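Local coordinates for protein CrataBL (Crataeva tapia, PDB 4IHZ) that inhibits trypsin and, probably more strongly, factor Xa, and probably also acts as a lectin that binds glucose and N-acetylglucosamine, at residues 1-5 with 6-10. Residues are numbered along the deposited sequence; the frame is centred on the assembly and turned at random.
Sequences AILTG and VPYYI
Y8 reaches back across the bend at the start of the chain and meets I2 and L3. The backbone N of L3 donates a nearly straight hydrogen bond to Y8 OH (2.8 Å, 165°). A water links the same phenol oxygen, at 2.6 Å from Y8 OH, to the carbonyl oxygen of A1; the water lies in the plane of the Y8 ring. A second water gives hydrogen bonds to L3 O and V6 O, tying together the two ends of the bend. L3 O also lies at the ring edge, 3.6 Å from Y8 CE2. With the phenol oxygen gripped by a backbone N-H and a water, the ring is held at its far end as well as at its root.

Among apolar contacts, I2 CG2 sits over one face of the ring in a CH-pi contact, 4.2 Å from the Y8 centroid. This methyl stands anti to the I2 backbone N, whereas CG1 leads away from Y8. V6 CG2 packs against L3 CB at 3.7 Å.

The reversal is a type II beta turn, L3 to V6, with G5 at positive phi (71°). From within the turn, T4 OG1 makes a hydrogen bond to L60 O, while I2 and Y8 both touch F53. The turn carries the chain from 1-4, whose backbone hydrogen-bonds to V63 and K61, into strand 8-12, and the Y8 ring spans the gap between the limbs. That first strand pairs antiparallel with the C-terminal strand 158-162 in this Kunitz-type beta-trefoil.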
loop_
_atom_site.group_PDB
_atom_site.type_symbol
_atom_site.label_atom_id
_atom_site.label_comp_id
_atom_site.label_asym_id
_atom_site.label_seq_id
_atom_site.Cartn_x
_atom_site.Cartn_y
_atom_site.Cartn_z
ATOM N N ALA A 1 13.260 -3.404 25.547
ATOM C CA ALA A 1 13.392 -2.527 24.349
ATOM C C ALA A 1 12.311 -2.820 23.297
ATOM O O ALA A 1 11.655 -3.879 23.305
ATOM C CB ALA A 1 14.800 -2.654 23.738
ATOM N N ILE A 2 12.134 -1.857 22.405
ATOM C CA ILE A 2 11.277 -1.996 21.243
ATOM C C ILE A 2 12.146 -2.475 20.085
ATOM O O ILE A 2 13.144 -1.841 19.742
ATOM C CB ILE A 2 10.590 -0.643 20.929
ATOM C CG1 ILE A 2 9.914 -0.093 22.207
ATOM C CG2 ILE A 2 9.616 -0.797 19.769
ATOM C CD1 ILE A 2 9.483 1.373 22.115
ATOM N N LEU A 3 11.799 -3.623 19.518
ATOM C CA LEU A 3 12.635 -4.256 18.504
ATOM C C LEU A 3 12.160 -3.963 17.093
ATOM O O LEU A 3 10.964 -3.939 16.829
ATOM C CB LEU A 3 12.680 -5.759 18.726
ATOM C CG LEU A 3 13.219 -6.180 20.098
ATOM C CD1 LEU A 3 12.943 -7.655 20.345
ATOM C CD2 LEU A 3 14.729 -5.862 20.170
ATOM N N THR A 4 13.104 -3.730 16.186
ATOM C CA THR A 4 12.784 -3.514 14.784
ATOM C C THR A 4 12.161 -4.760 14.181
ATOM O O THR A 4 12.586 -5.864 14.495
ATOM C CB THR A 4 14.079 -3.170 14.020
ATOM O OG1 THR A 4 14.599 -1.942 14.535
ATOM C CG2 THR A 4 13.833 -3.033 12.514
ATOM N N GLY A 5 11.124 -4.575 13.355
ATOM C CA GLY A 5 10.538 -5.680 12.591
ATOM C C GLY A 5 9.739 -6.694 13.409
ATOM O O GLY A 5 9.480 -7.816 12.940
ATOM N N VAL A 6 9.431 -6.324 14.647
ATOM C CA VAL A 6 8.675 -7.139 15.588
ATOM C C VAL A 6 7.340 -6.404 15.800
ATOM O O VAL A 6 7.318 -5.196 16.004
ATOM C CB VAL A 6 9.412 -7.256 16.945
ATOM C CG1 VAL A 6 8.493 -7.881 18.043
ATOM C CG2 VAL A 6 10.676 -8.091 16.759
ATOM N N PRO A 7 6.213 -7.129 15.742
ATOM C CA PRO A 7 4.928 -6.454 15.845
ATOM C C PRO A 7 4.580 -6.109 17.291
ATOM O O PRO A 7 4.806 -6.906 18.204
ATOM C CB PRO A 7 3.928 -7.492 15.339
ATOM C CG PRO A 7 4.608 -8.826 15.605
ATOM C CD PRO A 7 6.096 -8.539 15.379
ATOM N N TYR A 8 4.020 -4.923 17.469
ATOM C CA TYR A 8 3.551 -4.443 18.781
ATOM C C TYR A 8 2.158 -3.901 18.694
ATOM O O TYR A 8 1.812 -3.272 17.724
ATOM C CB TYR A 8 4.439 -3.299 19.295
ATOM C CG TYR A 8 5.819 -3.781 19.650
ATOM C CD1 TYR A 8 6.119 -4.214 20.938
ATOM C CD2 TYR A 8 6.826 -3.773 18.698
ATOM C CE1 TYR A 8 7.408 -4.681 21.243
ATOM C CE2 TYR A 8 8.103 -4.251 18.986
ATOM C CZ TYR A 8 8.388 -4.660 20.268
ATOM O OH TYR A 8 9.655 -5.147 20.547
ATOM N N TYR A 9 1.356 -4.154 19.719
ATOM C CA TYR A 9 0.124 -3.390 19.888
ATOM C C TYR A 9 0.377 -2.083 20.596
ATOM O O TYR A 9 1.015 -2.055 21.664
ATOM C CB TYR A 9 -0.864 -4.201 20.715
ATOM C CG TYR A 9 -1.319 -5.476 20.081
ATOM C CD1 TYR A 9 -2.315 -5.456 19.106
ATOM C CD2 TYR A 9 -0.750 -6.695 20.438
ATOM C CE1 TYR A 9 -2.753 -6.644 18.532
ATOM C CE2 TYR A 9 -1.171 -7.895 19.856
ATOM C CZ TYR A 9 -2.170 -7.836 18.896
ATOM O OH TYR A 9 -2.649 -8.970 18.318
ATOM N N ILE A 10 -0.116 -0.990 20.019
ATOM C CA ILE A 10 -0.094 0.319 20.672
ATOM C C ILE A 10 -1.329 0.409 21.563
ATOM O O ILE A 10 -2.466 0.240 21.109
ATOM C CB ILE A 10 -0.119 1.463 19.631
ATOM C CG1 ILE A 10 1.108 1.370 18.711
ATOM C CG2 ILE A 10 -0.211 2.834 20.397
ATOM C CD1 ILE A 10 0.965 2.270 17.482
HETATM O O HOH W 1 10.084 -6.194 22.930
HETATM O O HOH W 2 8.710 -3.030 15.414
#